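Long-range contacts in bacterial leucyl aminopeptidase (Legionella pneumophila, PDB 6ESL), which probably removes amino acids one at a time from the N-termini of peptides, as a secreted zinc-dependent aminopeptidase of family M28: residues His21-Val26 against Asn74-Leu79; Ile128-Ile133 against His375-Ser380; Ala203-Ala208 against Pro247-Trp252. One frame throughout, in Å; residues are numbered along the deposited sequence.

Overall arrangement
Along the chain, contact 1 closes before the other two begin. It lies in a small four-stranded antiparallel sheet at the N-terminal end, about 48 Å from contact 3 and 57 Å from contact 2, centre to centre. Contacts 2 and 3 sit together in the zinc-bearing peptidase body, 18 Å apart between centres and about 7 Å at their nearest atoms. Contact 3, inside the eight-stranded mixed sheet, is nested within the loop that contact 2 closes; helix 373-391, which supplies half of contact 2, also packs on contact 3, and helix 220-239 touches both. The N-terminal module packs against the peptidase body of the second subunit, so contact 1 is also part of the dimer interface.

Contact 1. Residues His21-Val26 against Asn74-Leu79; sequences HEQLQV and NVSHKL
Asn74 faces Glu22 and Gln23 where the edge of the small antiparallel sheet turns into a loop. Its side chain crosses that of Glu22 at about a right angle, and ND2 donates to Glu22 OE2 at 2.9 Å. The bond lies near the amide plane but arrives from above the carboxylate, 57° out of its plane. Leu24 brings CD2 against Asn74 CA at 3.8 Å and also touches its amide.

The other end of the amide works inside its own segment. Asn74 OD1 accepts from Ser76 N, closing an Asx turn, and from Ser76 OG at 2.8 Å, the hydroxyl meeting a lone pair of OD1 in the carbonyl plane. Ser76 OG in turn accepts from Gln23 N at 3.0 Å, so one hydroxyl ties strand, turn and amide together. Val75 N adds a backbone bond to Gln23 O.

Gln23 CB and CG rest on Leu79 CD1, each at 3.8 Å; the bend at chi2 (77°) turns the amide back so that OE1 comes beside Ser76 CA and CB. A water lies within bonding distance of Gln23 OE1 and Ser76 O, while NE2 binds Asp51.

Glu22 is also held by Arg258 and Tyr186 of the second subunit, and Asn74 ND2 by the Arg258 carbonyl there. The buried carboxylate therefore has neutral and cationic partners, which would probably favour its charged form and couple this turn to the dimer interface.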
loop_
_atom_site.group_PDB
_atom_site.type_symbol
_atom_site.label_atom_id
_atom_site.label_comp_id
_atom_site.label_asym_id
_atom_site.label_seq_id
_atom_site.Cartn_x
_atom_site.Cartn_y
_atom_site.Cartn_z
ATOM N N HIS B 21 37.323 -6.228 -10.178
ATOM C CA HIS B 21 36.069 -6.442 -10.829
ATOM C C HIS B 21 35.019 -6.396 -9.752
ATOM O O HIS B 21 35.258 -6.820 -8.650
ATOM C CB HIS B 21 35.925 -7.859 -11.482
ATOM C CG HIS B 21 36.886 -8.160 -12.582
ATOM N ND1 HIS B 21 37.118 -9.439 -13.073
ATOM C CD2 HIS B 21 37.623 -7.327 -13.352
ATOM C CE1 HIS B 21 37.971 -9.377 -14.077
ATOM N NE2 HIS B 21 38.265 -8.106 -14.288
ATOM N N GLU B 22 33.793 -6.170 -10.160
ATOM C CA GLU B 22 32.601 -6.174 -9.336
ATOM C C GLU B 22 31.470 -6.916 -10.018
ATOM O O GLU B 22 31.429 -7.047 -11.230
ATOM C CB GLU B 22 32.166 -4.735 -8.969
ATOM C CG GLU B 22 33.276 -3.866 -8.383
ATOM C CD GLU B 22 32.818 -2.531 -7.796
ATOM O OE1 GLU B 22 33.163 -1.529 -8.409
ATOM O OE2 GLU B 22 32.250 -2.532 -6.711
ATOM N N GLN B 23 30.636 -7.505 -9.231
ATOM C CA GLN B 23 29.470 -8.167 -9.687
ATOM C C GLN B 23 28.224 -7.348 -9.333
ATOM O O GLN B 23 27.946 -6.978 -8.140
ATOM C CB GLN B 23 29.356 -9.564 -9.130
ATOM C CG GLN B 23 30.643 -10.403 -9.507
ATOM C CD GLN B 23 31.886 -10.063 -8.651
ATOM O OE1 GLN B 23 31.726 -9.981 -7.418
ATOM N NE2 GLN B 23 32.957 -9.768 -9.243
ATOM N N LEU B 24 27.427 -7.174 -10.395
ATOM C CA LEU B 24 26.147 -6.388 -10.332
ATOM C C LEU B 24 24.981 -7.227 -10.731
ATOM O O LEU B 24 25.090 -7.963 -11.750
ATOM C CB LEU B 24 26.277 -5.227 -11.267
ATOM C CG LEU B 24 27.506 -4.362 -11.112
ATOM C CD1 LEU B 24 27.488 -3.239 -12.105
ATOM C CD2 LEU B 24 27.577 -3.850 -9.668
ATOM N N GLN B 25 23.899 -7.127 -9.967
ATOM C CA GLN B 25 22.613 -7.691 -10.315
ATOM C C GLN B 25 21.832 -6.612 -11.070
ATOM O O GLN B 25 21.631 -5.528 -10.511
ATOM C CB GLN B 25 21.817 -8.223 -9.178
ATOM C CG GLN B 25 20.580 -8.987 -9.596
ATOM C CD GLN B 25 19.928 -9.801 -8.450
ATOM O OE1 GLN B 25 18.701 -9.936 -8.380
ATOM N NE2 GLN B 25 20.753 -10.272 -7.520
ATOM N N VAL B 26 21.507 -6.922 -12.344
ATOM C CA VAL B 26 20.952 -5.975 -13.278
ATOM C C VAL B 26 19.592 -6.492 -13.819
ATOM O O VAL B 26 19.502 -7.660 -14.298
ATOM C CB VAL B 26 21.962 -5.750 -14.373
ATOM C CG1 VAL B 26 21.560 -4.628 -15.308
ATOM C CG2 VAL B 26 23.318 -5.340 -13.807
ATOM N N ASN B 74 24.862 -3.916 -6.282
ATOM C CA ASN B 74 26.222 -4.466 -6.182
ATOM C C ASN B 74 26.186 -5.692 -5.305
ATOM O O ASN B 74 25.846 -5.621 -4.132
ATOM C CB ASN B 74 27.186 -3.416 -5.641
ATOM C CG ASN B 74 28.603 -3.722 -5.927
ATOM O OD1 ASN B 74 28.985 -4.867 -5.712
ATOM N ND2 ASN B 74 29.382 -2.800 -6.461
ATOM N N VAL B 75 26.434 -6.861 -5.902
ATOM C CA VAL B 75 26.358 -8.152 -5.127
ATOM C C VAL B 75 27.777 -8.717 -4.852
ATOM O O VAL B 75 27.915 -9.861 -4.463
ATOM C CB VAL B 75 25.421 -9.192 -5.805
ATOM C CG1 VAL B 75 24.011 -8.676 -5.812
ATOM C CG2 VAL B 75 25.948 -9.611 -7.207
ATOM N N SER B 76 28.818 -7.961 -5.097
ATOM C CA SER B 76 30.155 -8.447 -4.910
ATOM C C SER B 76 30.382 -8.992 -3.493
ATOM O O SER B 76 31.013 -10.072 -3.324
ATOM C CB SER B 76 31.163 -7.367 -5.136
ATOM O OG SER B 76 31.037 -6.678 -6.357
ATOM N N HIS B 77 29.884 -8.269 -2.487
ATOM C CA HIS B 77 30.061 -8.689 -1.091
ATOM C C HIS B 77 29.501 -10.100 -0.883
ATOM O O HIS B 77 30.072 -10.896 -0.166
ATOM C CB HIS B 77 29.456 -7.681 -0.062
ATOM C CG HIS B 77 29.781 -8.003 1.385
ATOM N ND1 HIS B 77 31.056 -8.349 1.825
ATOM C CD2 HIS B 77 28.995 -8.027 2.496
ATOM C CE1 HIS B 77 31.039 -8.584 3.126
ATOM N NE2 HIS B 77 29.801 -8.395 3.558
ATOM N N LYS B 78 28.384 -10.404 -1.505
ATOM C CA LYS B 78 27.731 -11.683 -1.305
ATOM C C LYS B 78 28.337 -12.812 -2.110
ATOM O O LYS B 78 27.880 -13.903 -1.949
ATOM C CB LYS B 78 26.306 -11.591 -1.718
ATOM C CG LYS B 78 25.595 -10.564 -0.963
ATOM C CD LYS B 78 24.107 -10.718 -1.094
ATOM C CE LYS B 78 23.452 -9.910 0.013
ATOM N NZ LYS B 78 22.022 -9.908 -0.260
ATOM N N LEU B 79 29.252 -12.555 -3.032
ATOM C CA LEU B 79 29.935 -13.616 -3.760
ATOM C C LEU B 79 31.366 -13.747 -3.223
ATOM O O LEU B 79 32.320 -13.617 -3.949
ATOM C CB LEU B 79 29.928 -13.340 -5.273
ATOM C CG LEU B 79 28.624 -12.880 -5.966
ATOM C CD1 LEU B 79 28.706 -12.913 -7.477
ATOM C CD2 LEU B 79 27.391 -13.649 -5.563
HETATM O O HOH W 1 33.040 -10.538 -5.246
#

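Contact 2. Residues Ile128-Ile133 against His375-Ser380; sequences IVSDNI and HMTNFS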
loop_
_atom_site.group_PDB
_atom_site.type_symbol
_atom_site.label_atom_id
_atom_site.label_comp_id
_atom_site.label_asym_id
_atom_site.label_seq_id
_atom_site.Cartn_x
_atom_site.Cartn_y
_atom_site.Cartn_z
ATOM N N ILE B 128 -25.866 13.009 -7.705
ATOM C CA ILE B 128 -26.153 11.982 -6.700
ATOM C C ILE B 128 -27.211 12.553 -5.861
ATOM O O ILE B 128 -27.115 13.756 -5.524
ATOM C CB ILE B 128 -24.923 11.710 -5.758
ATOM C CG1 ILE B 128 -23.753 11.056 -6.516
ATOM C CG2 ILE B 128 -25.318 10.860 -4.546
ATOM C CD1 ILE B 128 -24.011 9.612 -6.837
ATOM N N VAL B 129 -28.225 11.738 -5.551
ATOM C CA VAL B 129 -29.353 12.158 -4.732
ATOM C C VAL B 129 -29.354 11.267 -3.523
ATOM O O VAL B 129 -29.596 10.041 -3.632
ATOM C CB VAL B 129 -30.714 12.042 -5.464
ATOM C CG1 VAL B 129 -31.888 12.464 -4.599
ATOM C CG2 VAL B 129 -30.688 12.857 -6.731
ATOM N N SER B 130 -29.091 11.895 -2.367
ATOM C CA SER B 130 -28.993 11.199 -1.077
ATOM C C SER B 130 -30.254 10.469 -0.757
ATOM O O SER B 130 -30.247 9.283 -0.293
ATOM C CB SER B 130 -28.628 12.189 0.054
ATOM O OG SER B 130 -27.272 12.541 -0.203
ATOM N N ASP B 131 -31.364 11.153 -1.005
ATOM C CA ASP B 131 -32.635 10.566 -0.731
ATOM C C ASP B 131 -32.892 9.196 -1.430
ATOM O O ASP B 131 -33.549 8.352 -0.847
ATOM C CB ASP B 131 -33.852 11.547 -0.981
ATOM C CG ASP B 131 -35.124 10.896 -0.523
ATOM O OD1 ASP B 131 -35.254 10.658 0.722
ATOM O OD2 ASP B 131 -35.925 10.450 -1.420
ATOM N N ASN B 132 -32.355 9.005 -2.626
ATOM C CA ASN B 132 -32.551 7.765 -3.394
ATOM C C ASN B 132 -31.865 6.625 -2.632
ATOM O O ASN B 132 -32.427 5.495 -2.501
ATOM C CB ASN B 132 -31.881 7.900 -4.783
ATOM C CG ASN B 132 -32.669 8.740 -5.744
ATOM O OD1 ASN B 132 -33.821 9.054 -5.449
ATOM N ND2 ASN B 132 -32.107 9.055 -6.914
ATOM N N ILE B 133 -30.694 6.946 -2.060
ATOM C CA ILE B 133 -29.945 5.968 -1.307
ATOM C C ILE B 133 -30.799 5.503 -0.118
ATOM O O ILE B 133 -30.978 4.300 0.144
ATOM C CB ILE B 133 -28.524 6.510 -0.829
ATOM C CG1 ILE B 133 -27.633 6.737 -2.033
ATOM C CG2 ILE B 133 -27.882 5.439 0.074
ATOM C CD1 ILE B 133 -26.440 7.624 -1.770
ATOM N N HIS B 375 -22.352 9.791 5.003
ATOM C CA HIS B 375 -21.325 8.757 4.786
ATOM C C HIS B 375 -21.703 7.875 3.586
ATOM O O HIS B 375 -20.958 7.723 2.695
ATOM C CB HIS B 375 -21.234 7.886 6.016
ATOM C CG HIS B 375 -19.840 7.473 6.384
ATOM N ND1 HIS B 375 -19.552 6.297 7.030
ATOM C CD2 HIS B 375 -18.665 8.113 6.242
ATOM C CE1 HIS B 375 -18.261 6.220 7.252
ATOM N NE2 HIS B 375 -17.698 7.308 6.780
ATOM N N MET B 376 -22.942 7.423 3.533
ATOM C CA MET B 376 -23.407 6.578 2.438
ATOM C C MET B 376 -23.318 7.290 1.131
ATOM O O MET B 376 -22.999 6.726 0.134
ATOM C CB MET B 376 -24.828 6.088 2.675
ATOM C CG MET B 376 -24.947 5.092 3.797
ATOM S SD MET B 376 -26.500 4.217 3.998
ATOM C CE MET B 376 -27.565 5.474 4.661
ATOM N N THR B 377 -23.641 8.563 1.161
ATOM C CA THR B 377 -23.554 9.428 -0.050
ATOM C C THR B 377 -22.091 9.580 -0.527
ATOM O O THR B 377 -21.768 9.517 -1.716
ATOM C CB THR B 377 -24.210 10.821 0.229
ATOM O OG1 THR B 377 -25.569 10.617 0.600
ATOM C CG2 THR B 377 -24.162 11.674 -0.910
ATOM N N ASN B 378 -21.180 9.729 0.422
ATOM C CA ASN B 378 -19.751 9.821 0.114
ATOM C C ASN B 378 -19.209 8.567 -0.574
ATOM O O ASN B 378 -18.432 8.663 -1.527
ATOM C CB ASN B 378 -18.938 10.167 1.394
ATOM C CG ASN B 378 -19.014 11.651 1.773
ATOM O OD1 ASN B 378 -18.605 12.059 2.924
ATOM N ND2 ASN B 378 -19.547 12.487 0.858
ATOM N N PHE B 379 -19.632 7.424 -0.112
ATOM C CA PHE B 379 -19.289 6.171 -0.777
ATOM C C PHE B 379 -19.882 6.022 -2.166
ATOM O O PHE B 379 -19.148 5.608 -3.109
ATOM C CB PHE B 379 -19.602 4.951 0.125
ATOM C CG PHE B 379 -18.633 4.798 1.245
ATOM C CD1 PHE B 379 -17.421 4.124 1.073
ATOM C CD2 PHE B 379 -18.908 5.336 2.450
ATOM C CE1 PHE B 379 -16.543 3.941 2.181
ATOM C CE2 PHE B 379 -17.968 5.314 3.517
ATOM C CZ PHE B 379 -16.799 4.613 3.367
ATOM N N SER B 380 -21.119 6.537 -2.338
ATOM C CA SER B 380 -21.748 6.526 -3.638
ATOM C C SER B 380 -20.951 7.407 -4.585
ATOM O O SER B 380 -20.697 7.056 -5.774
ATOM C CB SER B 380 -23.222 6.929 -3.489
ATOM O OG SER B 380 -23.912 6.677 -4.682
#
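Ser130 and Thr377 meet where the first turn of helix 130-142 comes up against helix 373-391, the C-terminal helix of the M28 peptidase body. This is helix-to-helix packing beside the central sheet, and both segments also touch helix 220-239. Val129 takes the N-cap position, so Ser130 opens the helix.

Ser130 places its hydroxyl beside its backbone N (chi1 -71°), and Thr377 does the same with OG1 (chi1 -59°). The two oxygens come within 2.7 Å of each other. Thr377 OG1 also bonds to the Leu373 carbonyl one turn back in its own helix, which ties that hydroxyl to the helix backbone. With OG1 there, the methyl CG2 of Thr377 stands on the side of Ile128, whose CG2 it meets at 3.9 Å as the two side chains slide past each other in opposite directions.

Ile128 comes before the helix and reaches farther along the partner. Both of its chi torsions are near -70°, folding the chain so that CD1 ends 3.6 Å from Ser380 OG. Ile133, one turn into the helix, shares the chi1 of Ile128 but has chi2 extended (162°), sending CD1 straight out between Thr377 and Ser380, 3.8 Å from Thr377 CA. Its CG2 branch goes toward the CB of Met376 instead. Met376 bends only at chi3, and its side chain is about 13 Å from a bound zinc ion.

Helix 220-239 adds polar partners: Glu232 bonds to Val129 N and Asn132 ND2. Ser380 OG binds the carbonyl oxygen of Ser229, and Ile133 CD1 lies 3.7 Å from the CB of that same Ser380.

Contact 3. Residues Ala203-Ala208 against Pro247-Trp252; sequences AIVIGA and PIYFIW
Strands 203-208 and 248-252 run parallel, 4.7 Å apart at closest approach and turned 22° from each other, and five backbone bonds alternate between them from Ile204 N to Pro247 O through to Ala208 N to Ile251 O, the middle one, Ile206 N to Tyr249 O, being 2.8 Å long.

On the side bearing Val205 and Tyr249, the tyrosine ring presents its edge to Ala203, whose CB lies in the ring plane 3.5 Å from Tyr249 CE1. Val205 has CG1 anti to the backbone N (chi1 178°), which directs that methyl toward the next pair, 3.7 Å from Ile251 CD1. Gly207 brings its CA within 3.1 Å of Ile251 O, a close CA-H...O contact.

These strands are the two arms of a beta-alpha-beta unit whose crossover is helix 220-239, and they lie side by side in the mixed sheet of the peptidase.

The other face carries Ile204, Ile206, Ile248 and Phe250, with Ala208 and Trp252 farther along. Ile206 points the same way as Ile248 and Phe250: CD1 stands over one face of the Phe250 ring, 4.0 Å above it and offset toward the rim, and also meets Ile248 CG2. Helix 373-391 packs on Ile204, Ile206 and Ile248. Ala208 approaches Trp252, whose NE1 binds the Ser227 carbonyl in the crossover helix; the Ala208 side chain is about 8 Å from a zinc ion, and the strand runs straight on into the zinc ligand His209.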
loop_
_atom_site.group_PDB
_atom_site.type_symbol
_atom_site.label_atom_id
_atom_site.label_comp_id
_atom_site.label_asym_id
_atom_site.label_seq_id
_atom_site.Cartn_x
_atom_site.Cartn_y
_atom_site.Cartn_z
ATOM N N ALA B 203 -12.861 -4.686 -18.210
ATOM C CA ALA B 203 -13.955 -3.939 -17.573
ATOM C C ALA B 203 -13.578 -3.297 -16.228
ATOM O O ALA B 203 -12.570 -3.667 -15.604
ATOM C CB ALA B 203 -15.141 -4.843 -17.363
ATOM N N ILE B 204 -14.490 -2.470 -15.748
ATOM C CA ILE B 204 -14.407 -1.838 -14.454
ATOM C C ILE B 204 -15.578 -2.403 -13.681
ATOM O O ILE B 204 -16.683 -2.323 -14.125
ATOM C CB ILE B 204 -14.602 -0.325 -14.534
ATOM C CG1 ILE B 204 -13.460 0.362 -15.244
ATOM C CG2 ILE B 204 -14.742 0.276 -13.166
ATOM C CD1 ILE B 204 -12.097 -0.190 -14.936
ATOM N N VAL B 205 -15.345 -2.940 -12.504
ATOM C CA VAL B 205 -16.405 -3.544 -11.728
ATOM C C VAL B 205 -16.661 -2.871 -10.366
ATOM O O VAL B 205 -15.740 -2.607 -9.669
ATOM C CB VAL B 205 -16.092 -5.017 -11.467
ATOM C CG1 VAL B 205 -17.135 -5.667 -10.619
ATOM C CG2 VAL B 205 -15.786 -5.785 -12.726
ATOM N N ILE B 206 -17.912 -2.603 -10.027
ATOM C CA ILE B 206 -18.301 -2.038 -8.764
ATOM C C ILE B 206 -19.264 -2.980 -8.119
ATOM O O ILE B 206 -20.276 -3.267 -8.679
ATOM C CB ILE B 206 -18.974 -0.677 -8.950
ATOM C CG1 ILE B 206 -18.013 0.341 -9.512
ATOM C CG2 ILE B 206 -19.517 -0.147 -7.652
ATOM C CD1 ILE B 206 -18.165 0.560 -10.982
ATOM N N GLY B 207 -18.982 -3.412 -6.903
ATOM C CA GLY B 207 -19.811 -4.384 -6.229
ATOM C C GLY B 207 -20.222 -4.085 -4.824
ATOM O O GLY B 207 -19.637 -3.200 -4.157
ATOM N N ALA B 208 -21.135 -4.915 -4.350
ATOM C CA ALA B 208 -21.656 -4.937 -2.977
ATOM C C ALA B 208 -22.337 -6.314 -2.827
ATOM O O ALA B 208 -22.643 -6.957 -3.855
ATOM C CB ALA B 208 -22.739 -3.825 -2.829
ATOM N N PRO B 247 -16.381 -1.355 -20.646
ATOM C CA PRO B 247 -17.657 -1.682 -19.996
ATOM C C PRO B 247 -17.533 -1.455 -18.461
ATOM O O PRO B 247 -16.442 -1.625 -17.862
ATOM C CB PRO B 247 -17.843 -3.152 -20.305
ATOM C CG PRO B 247 -16.479 -3.675 -20.582
ATOM C CD PRO B 247 -15.601 -2.557 -21.010
ATOM N N ILE B 248 -18.661 -1.081 -17.869
ATOM C CA ILE B 248 -18.779 -0.842 -16.456
ATOM C C ILE B 248 -19.750 -1.863 -15.844
ATOM O O ILE B 248 -20.969 -1.841 -16.159
ATOM C CB ILE B 248 -19.278 0.582 -16.172
ATOM C CG1 ILE B 248 -18.241 1.615 -16.617
ATOM C CG2 ILE B 248 -19.541 0.773 -14.693
ATOM C CD1 ILE B 248 -18.867 3.006 -16.772
ATOM N N TYR B 249 -19.274 -2.676 -14.898
ATOM C CA TYR B 249 -20.238 -3.595 -14.294
ATOM C C TYR B 249 -20.644 -3.120 -12.895
ATOM O O TYR B 249 -19.818 -2.798 -12.078
ATOM C CB TYR B 249 -19.723 -5.052 -14.259
ATOM C CG TYR B 249 -19.561 -5.795 -15.582
ATOM C CD1 TYR B 249 -18.407 -5.725 -16.284
ATOM C CD2 TYR B 249 -20.586 -6.675 -16.056
ATOM C CE1 TYR B 249 -18.235 -6.445 -17.491
ATOM C CE2 TYR B 249 -20.448 -7.395 -17.230
ATOM C CZ TYR B 249 -19.266 -7.288 -17.937
ATOM O OH TYR B 249 -19.055 -8.026 -19.057
ATOM N N PHE B 250 -21.911 -3.173 -12.626
ATOM C CA PHE B 250 -22.439 -3.124 -11.298
ATOM C C PHE B 250 -22.942 -4.480 -10.844
ATOM O O PHE B 250 -23.765 -5.063 -11.473
ATOM C CB PHE B 250 -23.506 -2.023 -11.084
ATOM C CG PHE B 250 -22.951 -0.639 -11.179
ATOM C CD1 PHE B 250 -22.840 -0.022 -12.451
ATOM C CD2 PHE B 250 -22.585 0.110 -10.031
ATOM C CE1 PHE B 250 -22.332 1.294 -12.543
ATOM C CE2 PHE B 250 -22.094 1.409 -10.112
ATOM C CZ PHE B 250 -21.949 1.991 -11.361
ATOM N N ILE B 251 -22.419 -4.983 -9.703
ATOM C CA ILE B 251 -22.691 -6.338 -9.312
ATOM C C ILE B 251 -23.160 -6.389 -7.881
ATOM O O ILE B 251 -22.483 -5.852 -7.014
ATOM C CB ILE B 251 -21.418 -7.223 -9.510
ATOM C CG1 ILE B 251 -20.878 -7.041 -10.919
ATOM C CG2 ILE B 251 -21.767 -8.694 -9.228
ATOM C CD1 ILE B 251 -19.840 -8.030 -11.412
ATOM N N TRP B 252 -24.252 -7.115 -7.618
ATOM C CA TRP B 252 -24.696 -7.390 -6.296
ATOM C C TRP B 252 -24.525 -8.888 -6.044
ATOM O O TRP B 252 -25.251 -9.693 -6.596
ATOM C CB TRP B 252 -26.099 -6.976 -6.061
ATOM C CG TRP B 252 -26.328 -5.422 -6.100
ATOM C CD1 TRP B 252 -26.413 -4.585 -5.041
ATOM C CD2 TRP B 252 -26.439 -4.583 -7.269
ATOM N NE1 TRP B 252 -26.588 -3.288 -5.454
ATOM C CE2 TRP B 252 -26.607 -3.260 -6.812
ATOM C CE3 TRP B 252 -26.396 -4.816 -8.663
ATOM C CZ2 TRP B 252 -26.785 -2.166 -7.711
ATOM C CZ3 TRP B 252 -26.536 -3.698 -9.541
ATOM C CH2 TRP B 252 -26.727 -2.418 -9.060
#